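Local coordinates for protein anopheles gambiae adenosine kinase (PDB 3LOO) that catalyses the phosphorylation of adenosine to AMP as an adenosine kinase of the pfkB carbohydrate kinase family, probably with ATP as the phosphate donor, at residues L256-A264 with L287-E298; P218-F229 with I243-Y251. All blocks are in the same frame, centred on the assembly; numbering follows the deposited sequence.

Contact 1 of 2, residues L256-A264 with L287-E298; sequences LREIGKRIA and LLIEAGTDNVRE
Arg257 reaches from helix 256-264 across the strand edge to Glu298, its NH2 lying 2.9 Å from Glu298 OE2 in a nearly straight salt-bridging hydrogen bond (N-H...O 166°). The carboxylate oxygen sits in the guanidinium plane, but the arginine nitrogen meets it from well above the carboxylate plane, and the two flat groups stand 77° apart. One guanidinium face is covered near its rim by Leu287 CD2, while the aliphatic part of the arginine passes Val296, with CB 3.8 Å from Val296 CG2. A water accepts from Arg257 NE and donates to both Val296 O and Glu298 OE2, so OE2 is gripped twice and the guanidinium is tied through the water to the backbone carbonyl of Val296, just before the edge strand.

One turn further on, Lys261 runs extended beyond CG toward the loop after strand 284-290. Its NZ forms a salt bridge to Asp294 OD1 at 3.0 Å and a weak hydrogen bond to Asp294 O. On the way, the Lys261 side chain crosses that of Ile289 at about a right angle and CE comes within 3.9 Å of Val296 CG2.

Beneath these two basic chains Ile289 lies against the bare backbone of Gly260, its CG2 3.6 Å from Gly260 O. Gly260 has no side chain, and Ile289 CG1 and CD1 come directly against its CA. The axes of 256-264 and 287-290 approach to 7.8 Å at their closest. At the far end Ala264 CB touches Ile289 CG2 at 3.9 Å. This is helix-on-sheet packing at the edge of the large mixed sheet, where strand 284-290 runs antiparallel to its neighbours. The chemistry implies an apolar seam roofed by two ion pairs that join the helix to the edge strand and its preceding loop.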
loop_
_atom_site.group_PDB
_atom_site.type_symbol
_atom_site.label_atom_id
_atom_site.label_comp_id
_atom_site.label_asym_id
_atom_site.label_seq_id
_atom_site.Cartn_x
_atom_site.Cartn_y
_atom_site.Cartn_z
ATOM N N LEU A 256 9.399 12.664 14.473
ATOM C CA LEU A 256 8.252 11.946 13.928
ATOM C C LEU A 256 6.976 12.210 14.706
ATOM O O LEU A 256 5.890 12.283 14.122
ATOM C CB LEU A 256 8.528 10.450 13.909
ATOM C CG LEU A 256 9.588 9.968 12.934
ATOM C CD1 LEU A 256 9.792 8.499 13.199
ATOM C CD2 LEU A 256 9.178 10.240 11.481
ATOM N N ARG A 257 7.095 12.344 16.032
ATOM C CA ARG A 257 5.911 12.606 16.860
ATOM C C ARG A 257 5.294 13.952 16.483
ATOM O O ARG A 257 4.093 14.061 16.285
ATOM C CB ARG A 257 6.260 12.536 18.361
ATOM C CG ARG A 257 6.615 11.105 18.810
ATOM C CD ARG A 257 7.278 11.070 20.168
ATOM N NE ARG A 257 7.524 9.681 20.569
ATOM C CZ ARG A 257 8.469 8.899 20.040
ATOM N NH1 ARG A 257 9.258 9.348 19.067
ATOM N NH2 ARG A 257 8.625 7.653 20.470
ATOM N N GLU A 258 6.141 14.965 16.335
ATOM C CA GLU A 258 5.697 16.291 15.959
ATOM C C GLU A 258 5.094 16.301 14.565
ATOM O O GLU A 258 4.077 16.954 14.313
ATOM C CB GLU A 258 6.897 17.257 16.027
ATOM C CG GLU A 258 6.633 18.629 15.418
ATOM C CD GLU A 258 5.610 19.425 16.213
ATOM O OE1 GLU A 258 5.395 19.098 17.411
ATOM O OE2 GLU A 258 5.015 20.385 15.636
ATOM N N ILE A 259 5.740 15.596 13.642
ATOM C CA ILE A 259 5.239 15.531 12.268
ATOM C C ILE A 259 3.845 14.884 12.287
ATOM O O ILE A 259 2.919 15.422 11.714
ATOM C CB ILE A 259 6.226 14.770 11.317
ATOM C CG1 ILE A 259 7.535 15.555 11.129
ATOM C CG2 ILE A 259 5.578 14.526 9.923
ATOM C CD1 ILE A 259 8.711 14.673 10.702
ATOM N N GLY A 260 3.709 13.745 12.977
ATOM C CA GLY A 260 2.383 13.072 13.116
ATOM C C GLY A 260 1.278 13.969 13.647
ATOM O O GLY A 260 0.146 13.988 13.111
ATOM N N LYS A 261 1.604 14.750 14.686
ATOM C CA LYS A 261 0.644 15.689 15.281
ATOM C C LYS A 261 0.195 16.749 14.294
ATOM O O LYS A 261 -0.996 17.046 14.216
ATOM C CB LYS A 261 1.218 16.352 16.546
ATOM C CG LYS A 261 1.561 15.359 17.652
ATOM C CD LYS A 261 2.500 15.997 18.700
ATOM C CE LYS A 261 2.295 15.333 20.033
ATOM N NZ LYS A 261 3.494 15.523 20.922
ATOM N N ARG A 262 1.145 17.338 13.560
ATOM C CA ARG A 262 0.820 18.363 12.577
ATOM C C ARG A 262 -0.081 17.802 11.478
ATOM O O ARG A 262 -1.054 18.450 11.085
ATOM C CB ARG A 262 2.088 18.955 11.897
ATOM C CG ARG A 262 3.064 19.750 12.763
ATOM C CD ARG A 262 2.732 21.235 12.843
ATOM N NE ARG A 262 3.145 22.079 11.705
ATOM C CZ ARG A 262 4.363 22.633 11.530
ATOM N NH1 ARG A 262 5.389 22.395 12.360
ATOM N NH2 ARG A 262 4.564 23.410 10.479
ATOM N N ILE A 263 0.264 16.630 10.946
ATOM C CA ILE A 263 -0.601 16.016 9.917
ATOM C C ILE A 263 -2.013 15.713 10.489
ATOM O O ILE A 263 -3.029 16.024 9.854
ATOM C CB ILE A 263 0.002 14.716 9.360
ATOM C CG1 ILE A 263 1.377 14.970 8.683
ATOM C CG2 ILE A 263 -1.019 14.015 8.419
ATOM C CD1 ILE A 263 2.217 13.623 8.518
ATOM N N ALA A 264 -2.046 15.119 11.681
ATOM C CA ALA A 264 -3.311 14.728 12.331
ATOM C C ALA A 264 -4.224 15.957 12.497
ATOM O O ALA A 264 -5.443 15.837 12.354
ATOM C CB ALA A 264 -3.073 14.053 13.674
ATOM N N LEU A 287 4.068 4.083 15.843
ATOM C CA LEU A 287 3.544 5.263 16.517
ATOM C C LEU A 287 2.125 5.569 16.064
ATOM O O LEU A 287 1.841 5.576 14.867
ATOM C CB LEU A 287 4.414 6.503 16.261
ATOM C CG LEU A 287 5.926 6.357 16.366
ATOM C CD1 LEU A 287 6.573 7.632 15.809
ATOM C CD2 LEU A 287 6.347 6.050 17.836
ATOM N N LEU A 288 1.246 5.811 17.037
ATOM C CA LEU A 288 -0.144 6.170 16.786
ATOM C C LEU A 288 -0.369 7.598 17.232
ATOM O O LEU A 288 -0.157 7.940 18.421
ATOM C CB LEU A 288 -1.119 5.237 17.555
ATOM C CG LEU A 288 -2.583 5.714 17.696
ATOM C CD1 LEU A 288 -3.255 5.866 16.345
ATOM C CD2 LEU A 288 -3.389 4.741 18.594
ATOM N N ILE A 289 -0.835 8.419 16.302
ATOM C CA ILE A 289 -1.193 9.788 16.599
ATOM C C ILE A 289 -2.664 10.005 16.280
ATOM O O ILE A 289 -3.103 9.696 15.164
ATOM C CB ILE A 289 -0.332 10.809 15.776
ATOM C CG1 ILE A 289 1.177 10.530 15.932
ATOM C CG2 ILE A 289 -0.668 12.258 16.188
ATOM C CD1 ILE A 289 1.823 9.702 14.787
ATOM N N GLU A 290 -3.418 10.526 17.253
ATOM C CA GLU A 290 -4.807 10.881 17.045
ATOM C C GLU A 290 -4.982 12.367 17.164
ATOM O O GLU A 290 -4.497 12.975 18.114
ATOM C CB GLU A 290 -5.743 10.211 18.078
ATOM C CG GLU A 290 -7.243 10.498 17.756
ATOM C CD GLU A 290 -8.224 9.932 18.788
ATOM O OE1 GLU A 290 -8.213 10.377 19.965
ATOM O OE2 GLU A 290 -9.022 9.055 18.404
ATOM N N ALA A 291 -5.723 12.947 16.232
ATOM C CA ALA A 291 -6.034 14.359 16.321
ATOM C C ALA A 291 -6.702 14.643 17.677
ATOM O O ALA A 291 -7.437 13.795 18.218
ATOM C CB ALA A 291 -6.938 14.763 15.188
ATOM N N GLY A 292 -6.417 15.803 18.240
ATOM C CA GLY A 292 -7.072 16.217 19.478
ATOM C C GLY A 292 -6.403 15.693 20.742
ATOM O O GLY A 292 -6.992 15.755 21.827
ATOM N N THR A 293 -5.200 15.131 20.605
ATOM C CA THR A 293 -4.408 14.713 21.772
ATOM C C THR A 293 -2.995 15.217 21.537
ATOM O O THR A 293 -2.656 15.563 20.426
ATOM C CB THR A 293 -4.381 13.180 21.997
ATOM O OG1 THR A 293 -3.302 12.592 21.252
ATOM C CG2 THR A 293 -5.726 12.514 21.632
ATOM N N ASP A 294 -2.176 15.275 22.570
ATOM C CA ASP A 294 -0.808 15.751 22.399
ATOM C C ASP A 294 0.126 14.681 22.927
ATOM O O ASP A 294 1.214 14.957 23.437
ATOM C CB ASP A 294 -0.620 17.073 23.142
ATOM C CG ASP A 294 0.769 17.638 22.982
ATOM O OD1 ASP A 294 1.404 17.410 21.940
ATOM O OD2 ASP A 294 1.257 18.293 23.907
ATOM N N ASN A 295 -0.314 13.441 22.801
ATOM C CA ASN A 295 0.353 12.332 23.446
ATOM C C ASN A 295 0.412 11.164 22.476
ATOM O O ASN A 295 -0.557 10.434 22.321
ATOM C CB ASN A 295 -0.399 11.956 24.730
ATOM C CG ASN A 295 0.165 10.727 25.408
ATOM O OD1 ASN A 295 1.375 10.487 25.377
ATOM N ND2 ASN A 295 -0.710 9.945 26.050
ATOM N N VAL A 296 1.551 10.997 21.819
ATOM C CA VAL A 296 1.708 9.913 20.848
ATOM C C VAL A 296 1.901 8.559 21.545
ATOM O O VAL A 296 2.761 8.403 22.418
ATOM C CB VAL A 296 2.874 10.194 19.877
ATOM C CG1 VAL A 296 3.023 9.016 18.860
ATOM C CG2 VAL A 296 2.661 11.520 19.161
ATOM N N ARG A 297 1.099 7.581 21.136
ATOM C CA ARG A 297 1.166 6.234 21.690
ATOM C C ARG A 297 2.088 5.343 20.856
ATOM O O ARG A 297 2.156 5.478 19.637
ATOM C CB ARG A 297 -0.247 5.649 21.805
ATOM C CG ARG A 297 -1.114 6.517 22.731
ATOM C CD ARG A 297 -2.572 6.132 22.716
ATOM N NE ARG A 297 -2.764 4.774 23.223
ATOM C CZ ARG A 297 -3.877 4.069 23.052
ATOM N NH1 ARG A 297 -4.901 4.586 22.376
ATOM N NH2 ARG A 297 -3.960 2.841 23.541
ATOM N N GLU A 298 2.783 4.443 21.524
ATOM C CA GLU A 298 3.754 3.557 20.906
ATOM C C GLU A 298 3.359 2.126 21.072
ATOM O O GLU A 298 2.876 1.734 22.138
ATOM C CB GLU A 298 5.092 3.693 21.597
ATOM C CG GLU A 298 5.652 5.060 21.524
ATOM C CD GLU A 298 6.915 5.188 22.328
ATOM O OE1 GLU A 298 7.535 4.151 22.668
ATOM O OE2 GLU A 298 7.281 6.335 22.611
HETATM O O HOH W 1 5.523 8.192 22.093
#

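Contact 2 of 2, residues P218-F229 with I243-Y251; sequences PQFYKNNLEEIF and IALAKEFNY
Lys222 is laid over one face of the Phe249 ring, its CE 4.0 Å from the ring centroid and 19° off the normal in a CH-pi contact. CG sets out anti to the backbone N (chi1 -169°), and bends at chi2 and chi4 then carry the chain obliquely across the ring, so that NZ hydrogen-bonds Glu248 O at 3.2 Å. That carbonyl is met at an angle, with the donor tilted 29° from its plane. NZ also gives a hydrogen bond to a water that donates in turn to Phe249 O. The ammonium lies too far from the ring for more than a weak cation-pi attraction.

Leu245 CD2, from the aromatic residue's own segment, covers the opposite face of Phe249, which is thus held between lysine and leucine. Glu226 slides past in the reverse direction, bringing CG to 3.5 Å from Phe249 CZ, with the carboxylate almost perpendicular to the ring. Helix 239-248 closes in a Schellman motif at Asn250, where phi is positive. In the pfkB fold this helix and helices 216-220 and 222-228 lie in the helical covering of the large sheet, and Leu225 and Ile228 reach strand 207-211.

Leu245 CD1 meets the Phe229 ring at its edge, 3.9 Å from CZ, while Phe229 and Phe249 cross obliquely. Pro218 sets its ring on the helix backbone, CB 3.8 Å from Leu245 CA and CG 4.1 Å from Ala244 CB. Beside it Glu248, bent at chi2, brings CG to 3.3 Å from Pro218 O. Gln219 crosses Glu248 at about a right angle, and a water accepting from Gln219 NE2 donates to Glu248 OE2 and Ala244 O.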
loop_
_atom_site.group_PDB
_atom_site.type_symbol
_atom_site.label_atom_id
_atom_site.label_comp_id
_atom_site.label_asym_id
_atom_site.label_seq_id
_atom_site.Cartn_x
_atom_site.Cartn_y
_atom_site.Cartn_z
ATOM N N PRO A 218 5.072 12.406 -1.660
ATOM C CA PRO A 218 4.947 13.846 -1.311
ATOM C C PRO A 218 5.884 14.783 -2.113
ATOM O O PRO A 218 5.536 15.971 -2.354
ATOM C CB PRO A 218 5.326 13.888 0.184
ATOM C CG PRO A 218 6.124 12.612 0.451
ATOM C CD PRO A 218 5.564 11.581 -0.531
ATOM N N GLN A 219 7.036 14.248 -2.544
ATOM C CA GLN A 219 7.955 14.994 -3.380
ATOM C C GLN A 219 7.382 15.283 -4.752
ATOM O O GLN A 219 7.673 16.332 -5.302
ATOM C CB GLN A 219 9.275 14.252 -3.546
ATOM C CG GLN A 219 10.096 14.308 -2.300
ATOM C CD GLN A 219 11.094 13.190 -2.211
ATOM O OE1 GLN A 219 11.318 12.474 -3.195
ATOM N NE2 GLN A 219 11.692 13.011 -1.023
ATOM N N PHE A 220 6.617 14.345 -5.328
ATOM C CA PHE A 220 6.105 14.502 -6.707
ATOM C C PHE A 220 4.688 15.098 -6.779
ATOM O O PHE A 220 4.301 15.711 -7.782
ATOM C CB PHE A 220 6.043 13.138 -7.409
ATOM C CG PHE A 220 7.380 12.604 -7.933
ATOM C CD1 PHE A 220 8.617 13.143 -7.546
ATOM C CD2 PHE A 220 7.376 11.503 -8.778
ATOM C CE1 PHE A 220 9.831 12.598 -8.010
ATOM C CE2 PHE A 220 8.605 10.927 -9.240
ATOM C CZ PHE A 220 9.834 11.492 -8.857
ATOM N N TYR A 221 3.882 14.870 -5.741
ATOM C CA TYR A 221 2.446 15.186 -5.841
ATOM C C TYR A 221 1.996 15.920 -4.574
ATOM O O TYR A 221 1.008 15.535 -3.900
ATOM C CB TYR A 221 1.619 13.895 -6.045
ATOM C CG TYR A 221 2.220 12.892 -6.980
ATOM C CD1 TYR A 221 2.320 13.140 -8.365
ATOM C CD2 TYR A 221 2.653 11.644 -6.491
ATOM C CE1 TYR A 221 2.881 12.188 -9.240
ATOM C CE2 TYR A 221 3.159 10.692 -7.347
ATOM C CZ TYR A 221 3.298 10.970 -8.705
ATOM O OH TYR A 221 3.840 9.997 -9.508
ATOM N N LYS A 222 2.742 16.967 -4.224
ATOM C CA LYS A 222 2.506 17.646 -2.956
ATOM C C LYS A 222 1.097 18.230 -2.897
ATOM O O LYS A 222 0.389 18.075 -1.883
ATOM C CB LYS A 222 3.526 18.757 -2.723
ATOM C CG LYS A 222 3.465 19.299 -1.329
ATOM C CD LYS A 222 3.181 20.772 -1.355
ATOM C CE LYS A 222 2.924 21.292 0.044
ATOM N NZ LYS A 222 3.546 22.617 0.233
ATOM N N ASN A 223 0.696 18.925 -3.954
ATOM C CA ASN A 223 -0.618 19.534 -3.966
ATOM C C ASN A 223 -1.798 18.525 -3.971
ATOM O O ASN A 223 -2.831 18.780 -3.346
ATOM C CB ASN A 223 -0.736 20.590 -5.073
ATOM C CG ASN A 223 0.103 21.851 -4.760
ATOM O OD1 ASN A 223 0.349 22.180 -3.600
ATOM N ND2 ASN A 223 0.541 22.534 -5.792
ATOM N N ASN A 224 -1.631 17.402 -4.665
ATOM C CA ASN A 224 -2.625 16.319 -4.651
ATOM C C ASN A 224 -2.853 15.838 -3.232
ATOM O O ASN A 224 -3.988 15.650 -2.798
ATOM C CB ASN A 224 -2.164 15.123 -5.497
ATOM C CG ASN A 224 -2.277 15.365 -6.990
ATOM O OD1 ASN A 224 -2.883 16.326 -7.458
ATOM N ND2 ASN A 224 -1.712 14.471 -7.742
ATOM N N LEU A 225 -1.751 15.644 -2.529
ATOM C CA LEU A 225 -1.739 15.226 -1.164
ATOM C C LEU A 225 -2.509 16.211 -0.277
ATOM O O LEU A 225 -3.373 15.817 0.531
ATOM C CB LEU A 225 -0.300 15.150 -0.721
ATOM C CG LEU A 225 0.157 13.999 0.144
ATOM C CD1 LEU A 225 -0.669 12.750 -0.102
ATOM C CD2 LEU A 225 1.644 13.771 -0.155
ATOM N N GLU A 226 -2.208 17.494 -0.451
ATOM C CA GLU A 226 -2.914 18.556 0.219
ATOM C C GLU A 226 -4.409 18.523 -0.095
ATOM O O GLU A 226 -5.214 18.704 0.814
ATOM C CB GLU A 226 -2.359 19.921 -0.213
ATOM C CG GLU A 226 -1.016 20.264 0.389
ATOM C CD GLU A 226 -0.765 21.773 0.383
ATOM O OE1 GLU A 226 -0.886 22.398 -0.697
ATOM O OE2 GLU A 226 -0.522 22.328 1.471
ATOM N N GLU A 227 -4.768 18.365 -1.374
ATOM C CA GLU A 227 -6.153 18.378 -1.771
ATOM C C GLU A 227 -6.964 17.155 -1.197
ATOM O O GLU A 227 -8.154 17.283 -0.868
ATOM C CB GLU A 227 -6.283 18.439 -3.307
ATOM C CG GLU A 227 -7.753 18.678 -3.759
ATOM C CD GLU A 227 -7.964 18.749 -5.266
ATOM O OE1 GLU A 227 -7.087 18.370 -6.057
ATOM O OE2 GLU A 227 -9.042 19.189 -5.683
ATOM N N ILE A 228 -6.319 15.996 -1.046
ATOM C CA ILE A 228 -7.034 14.785 -0.575
ATOM C C ILE A 228 -7.036 14.670 0.963
ATOM O O ILE A 228 -7.912 14.021 1.543
ATOM C CB ILE A 228 -6.470 13.478 -1.221
ATOM C CG1 ILE A 228 -7.523 12.348 -1.179
ATOM C CG2 ILE A 228 -5.176 13.010 -0.487
ATOM C CD1 ILE A 228 -7.219 11.158 -2.178
ATOM N N PHE A 229 -6.057 15.285 1.625
ATOM C CA PHE A 229 -5.945 15.168 3.059
ATOM C C PHE A 229 -7.197 15.447 3.915
ATOM O O PHE A 229 -7.376 14.743 4.905
ATOM C CB PHE A 229 -4.764 15.952 3.623
ATOM C CG PHE A 229 -3.484 15.161 3.660
ATOM C CD1 PHE A 229 -3.503 13.779 3.574
ATOM C CD2 PHE A 229 -2.254 15.808 3.751
ATOM C CE1 PHE A 229 -2.306 13.041 3.590
ATOM C CE2 PHE A 229 -1.054 15.080 3.788
ATOM C CZ PHE A 229 -1.079 13.695 3.705
ATOM N N ILE A 243 9.118 12.000 7.220
ATOM C CA ILE A 243 10.178 13.045 7.055
ATOM C C ILE A 243 10.133 13.688 5.663
ATOM O O ILE A 243 10.142 14.920 5.536
ATOM C CB ILE A 243 11.564 12.449 7.413
ATOM C CG1 ILE A 243 11.564 12.155 8.911
ATOM C CG2 ILE A 243 12.764 13.362 6.923
ATOM C CD1 ILE A 243 12.676 11.157 9.382
ATOM N N ALA A 244 10.002 12.866 4.618
ATOM C CA ALA A 244 9.857 13.387 3.286
ATOM C C ALA A 244 8.648 14.335 3.181
ATOM O O ALA A 244 8.740 15.424 2.581
ATOM C CB ALA A 244 9.759 12.211 2.265
ATOM N N LEU A 245 7.523 13.966 3.789
ATOM C CA LEU A 245 6.348 14.829 3.769
ATOM C C LEU A 245 6.597 16.175 4.494
ATOM O O LEU A 245 6.215 17.244 4.003
ATOM C CB LEU A 245 5.128 14.111 4.384
ATOM C CG LEU A 245 3.810 14.898 4.442
ATOM C CD1 LEU A 245 2.652 13.967 4.684
ATOM C CD2 LEU A 245 3.830 15.863 5.623
ATOM N N ALA A 246 7.196 16.079 5.671
ATOM C CA ALA A 246 7.571 17.221 6.500
ATOM C C ALA A 246 8.454 18.237 5.743
ATOM O O ALA A 246 8.216 19.443 5.849
ATOM C CB ALA A 246 8.273 16.741 7.760
ATOM N N LYS A 247 9.414 17.760 4.956
ATOM C CA LYS A 247 10.218 18.646 4.075
ATOM C C LYS A 247 9.336 19.372 3.059
ATOM O O LYS A 247 9.431 20.580 2.946
ATOM C CB LYS A 247 11.318 17.898 3.311
ATOM C CG LYS A 247 12.223 16.993 4.175
ATOM C CD LYS A 247 13.362 17.742 4.862
ATOM C CE LYS A 247 14.231 16.792 5.726
ATOM N NZ LYS A 247 14.921 15.779 4.861
ATOM N N GLU A 248 8.465 18.649 2.337
ATOM C CA GLU A 248 7.641 19.294 1.301
ATOM C C GLU A 248 6.643 20.287 1.855
ATOM O O GLU A 248 6.241 21.231 1.168
ATOM C CB GLU A 248 6.928 18.271 0.413
ATOM C CG GLU A 248 7.852 17.358 -0.397
ATOM C CD GLU A 248 9.061 18.056 -1.061
ATOM O OE1 GLU A 248 8.870 19.038 -1.805
ATOM O OE2 GLU A 248 10.197 17.582 -0.854
ATOM N N PHE A 249 6.197 20.033 3.073
ATOM C CA PHE A 249 5.215 20.859 3.747
ATOM C C PHE A 249 5.888 21.888 4.653
ATOM O O PHE A 249 5.206 22.642 5.327
ATOM C CB PHE A 249 4.261 19.991 4.587
ATOM C CG PHE A 249 3.145 19.363 3.794
ATOM C CD1 PHE A 249 1.823 19.566 4.168
ATOM C CD2 PHE A 249 3.411 18.533 2.710
ATOM C CE1 PHE A 249 0.768 18.961 3.458
ATOM C CE2 PHE A 249 2.366 17.938 1.979
ATOM C CZ PHE A 249 1.050 18.152 2.353
ATOM N N ASN A 250 7.219 21.878 4.696
ATOM C CA ASN A 250 8.004 22.900 5.379
ATOM C C ASN A 250 7.795 22.919 6.884
ATOM O O ASN A 250 7.657 23.979 7.480
ATOM C CB ASN A 250 7.728 24.288 4.777
ATOM C CG ASN A 250 8.174 24.390 3.316
ATOM O OD1 ASN A 250 9.293 23.970 2.946
ATOM N ND2 ASN A 250 7.299 24.950 2.476
ATOM N N TYR A 251 7.792 21.742 7.495
ATOM C CA TYR A 251 7.579 21.653 8.930
ATOM C C TYR A 251 8.794 22.067 9.726
ATOM O O TYR A 251 8.658 22.479 10.863
ATOM C CB TYR A 251 7.102 20.246 9.338
ATOM C CG TYR A 251 5.671 19.974 8.942
ATOM C CD1 TYR A 251 4.847 21.010 8.472
ATOM C CD2 TYR A 251 5.111 18.691 9.082
ATOM C CE1 TYR A 251 3.526 20.779 8.126
ATOM C CE2 TYR A 251 3.771 18.452 8.751
ATOM C CZ TYR A 251 3.005 19.486 8.270
ATOM O OH TYR A 251 1.705 19.249 7.933
HETATM O O HOH W 2 10.741 15.536 0.643
HETATM O O HOH W 3 3.298 23.715 2.875
#

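In the fold
Contacts 1 and 2 follow one another along the chain, their centres about 17 Å apart, and are joined by consecutive helices 239-248 and 256-264. The seam between these helices is largely apolar: Ile259 CD1 approaches Ala246 CB at 3.6 Å and Ile263 CD1 approaches Leu245 CD1 at 3.9 Å, while Arg262 packs on Tyr251 at its end. Arg275, outside all four segments, hydrogen-bonds Ala264 O of contact 1 and Phe229 O of contact 2. Neither contact is centred on the ligand. The side chain of Leu287 is about 9 Å from the bound bis(adenosine)-5'-tetraphosphate, and that of Pro218 about 11 Å from the magnesium ion and about 12 Å from the ligand.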